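Local coordinates for hypothetical membrane spanning protein (Thermus thermophilus, PDB 2VPZ) that probably serves as the quinone-binding, membrane-spanning subunit of a polysulfide reductase-like complex, at residues L34-H39 with W118-F123. Residues are numbered along the deposited sequence; the frame is centred on the assembly and turned at random.
Sequences LAALLH and WALLVF
The carbonyl oxygen of A35, whose methyl group touches L120, takes two hydrogen bonds from H39. One is the helical bond from the backbone N; the other comes from ND1 of the ring, 3.2 Å from A35 O, and the two donors arrive from opposite faces of the carbonyl plane. A35 O lies at the edge of the imidazole, within 9° of the ring plane, and the ring's rotation should be limited by this bond. No hydrogen bond crosses between the helices; the side chains that meet are all apolar. A36 points its methyl toward helix 117-136, between L120 and L121, and CB of A36 comes within 3.7 Å of the backbone N of L121. L120, whose CG stands anti to the main-chain N (chi1 -170°), extends to helix 16-41: its CD2 lies 3.9 Å from A36 N and 4.2 Å from A35 CB. On the other flank of A36, CD2 of L37 sits 3.7 Å from CD1 of L121. The segment axes come within 8.4 Å, roughly antiparallel at 153°, consistent with so small a side chain as A36 between them. This membrane-helix packing, away from the quinone-binding residues, has helix 46-65 against A35 and H39 and helix 88-107 against L120.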
loop_
_atom_site.group_PDB
_atom_site.type_symbol
_atom_site.label_atom_id
_atom_site.label_comp_id
_atom_site.label_asym_id
_atom_site.label_seq_id
_atom_site.Cartn_x
_atom_site.Cartn_y
_atom_site.Cartn_z
ATOM N N LEU C 34 19.338 26.399 -44.179
ATOM C CA LEU C 34 19.463 27.565 -45.045
ATOM C C LEU C 34 20.283 27.214 -46.313
ATOM O O LEU C 34 19.846 27.501 -47.434
ATOM C CB LEU C 34 20.109 28.746 -44.308
ATOM C CG LEU C 34 19.236 29.351 -43.194
ATOM C CD1 LEU C 34 19.690 30.795 -42.906
ATOM C CD2 LEU C 34 17.743 29.320 -43.610
ATOM N N ALA C 35 21.449 26.598 -46.147
ATOM C CA ALA C 35 22.271 26.203 -47.290
ATOM C C ALA C 35 21.503 25.231 -48.230
ATOM O O ALA C 35 21.619 25.328 -49.461
ATOM C CB ALA C 35 23.607 25.559 -46.837
ATOM N N ALA C 36 20.715 24.316 -47.665
ATOM C CA ALA C 36 19.926 23.342 -48.451
ATOM C C ALA C 36 18.808 24.007 -49.296
ATOM O O ALA C 36 18.687 23.760 -50.498
ATOM C CB ALA C 36 19.313 22.247 -47.514
ATOM N N LEU C 37 17.999 24.846 -48.642
ATOM C CA LEU C 37 16.921 25.599 -49.278
ATOM C C LEU C 37 17.472 26.596 -50.339
ATOM O O LEU C 37 16.764 26.962 -51.284
ATOM C CB LEU C 37 16.064 26.357 -48.226
ATOM C CG LEU C 37 15.178 25.572 -47.227
ATOM C CD1 LEU C 37 14.411 26.527 -46.296
ATOM C CD2 LEU C 37 14.187 24.678 -47.986
ATOM N N LEU C 38 18.715 27.046 -50.164
ATOM C CA LEU C 38 19.369 27.979 -51.103
ATOM C C LEU C 38 19.803 27.206 -52.358
ATOM O O LEU C 38 19.522 27.622 -53.480
ATOM C CB LEU C 38 20.543 28.749 -50.467
ATOM C CG LEU C 38 20.159 29.930 -49.545
ATOM C CD1 LEU C 38 21.386 30.429 -48.759
ATOM C CD2 LEU C 38 19.526 31.072 -50.366
ATOM N N HIS C 39 20.487 26.085 -52.168
ATOM C CA HIS C 39 20.867 25.255 -53.308
ATOM C C HIS C 39 19.605 24.883 -54.092
ATOM O O HIS C 39 19.642 24.768 -55.324
ATOM C CB HIS C 39 21.584 23.968 -52.890
ATOM C CG HIS C 39 23.056 24.042 -52.818
ATOM N ND1 HIS C 39 23.716 24.427 -51.687
ATOM C CD2 HIS C 39 23.989 23.869 -53.755
ATOM C CE1 HIS C 39 25.002 24.502 -51.938
ATOM N NE2 HIS C 39 25.193 24.165 -53.194
ATOM N N TRP C 118 18.695 17.756 -51.437
ATOM C CA TRP C 118 17.500 17.190 -50.767
ATOM C C TRP C 118 17.986 16.361 -49.568
ATOM O O TRP C 118 17.325 16.308 -48.523
ATOM C CB TRP C 118 16.664 16.303 -51.708
ATOM C CG TRP C 118 15.667 17.045 -52.572
ATOM C CD1 TRP C 118 15.706 17.189 -53.938
ATOM C CD2 TRP C 118 14.477 17.742 -52.135
ATOM N NE1 TRP C 118 14.622 17.918 -54.366
ATOM C CE2 TRP C 118 13.853 18.271 -53.289
ATOM C CE3 TRP C 118 13.882 17.968 -50.883
ATOM C CZ2 TRP C 118 12.652 19.025 -53.231
ATOM C CZ3 TRP C 118 12.679 18.723 -50.816
ATOM C CH2 TRP C 118 12.084 19.235 -51.991
ATOM N N ALA C 119 19.130 15.701 -49.753
ATOM C CA ALA C 119 19.781 14.928 -48.687
ATOM C C ALA C 119 20.148 15.932 -47.566
ATOM O O ALA C 119 19.777 15.713 -46.409
ATOM C CB ALA C 119 21.071 14.218 -49.189
ATOM N N LEU C 120 20.862 17.010 -47.909
ATOM C CA LEU C 120 21.225 18.011 -46.897
ATOM C C LEU C 120 19.938 18.491 -46.258
ATOM O O LEU C 120 19.887 18.778 -45.058
ATOM C CB LEU C 120 22.004 19.236 -47.457
ATOM C CG LEU C 120 22.583 20.155 -46.340
ATOM C CD1 LEU C 120 23.605 19.370 -45.479
ATOM C CD2 LEU C 120 23.231 21.409 -46.949
ATOM N N LEU C 121 18.852 18.561 -47.027
ATOM C CA LEU C 121 17.597 18.993 -46.402
ATOM C C LEU C 121 17.116 17.998 -45.328
ATOM O O LEU C 121 16.711 18.417 -44.247
ATOM C CB LEU C 121 16.459 19.211 -47.397
ATOM C CG LEU C 121 15.230 19.762 -46.623
ATOM C CD1 LEU C 121 15.043 21.257 -46.923
ATOM C CD2 LEU C 121 13.957 18.967 -46.955
ATOM N N VAL C 122 17.139 16.702 -45.622
ATOM C CA VAL C 122 16.676 15.701 -44.667
ATOM C C VAL C 122 17.579 15.513 -43.430
ATOM O O VAL C 122 17.078 15.276 -42.319
ATOM C CB VAL C 122 16.450 14.304 -45.347
ATOM C CG1 VAL C 122 16.512 13.194 -44.276
ATOM C CG2 VAL C 122 15.091 14.275 -46.094
ATOM N N PHE C 123 18.899 15.610 -43.609
ATOM C CA PHE C 123 19.853 15.459 -42.498
ATOM C C PHE C 123 19.849 16.683 -41.589
ATOM O O PHE C 123 20.146 16.580 -40.396
ATOM C CB PHE C 123 21.272 15.174 -42.997
ATOM C CG PHE C 123 21.410 13.895 -43.776
ATOM C CD1 PHE C 123 22.258 13.812 -44.879
ATOM C CD2 PHE C 123 20.646 12.784 -43.429
ATOM C CE1 PHE C 123 22.340 12.640 -45.631
ATOM C CE2 PHE C 123 20.714 11.600 -44.166
ATOM C CZ PHE C 123 21.561 11.530 -45.276
#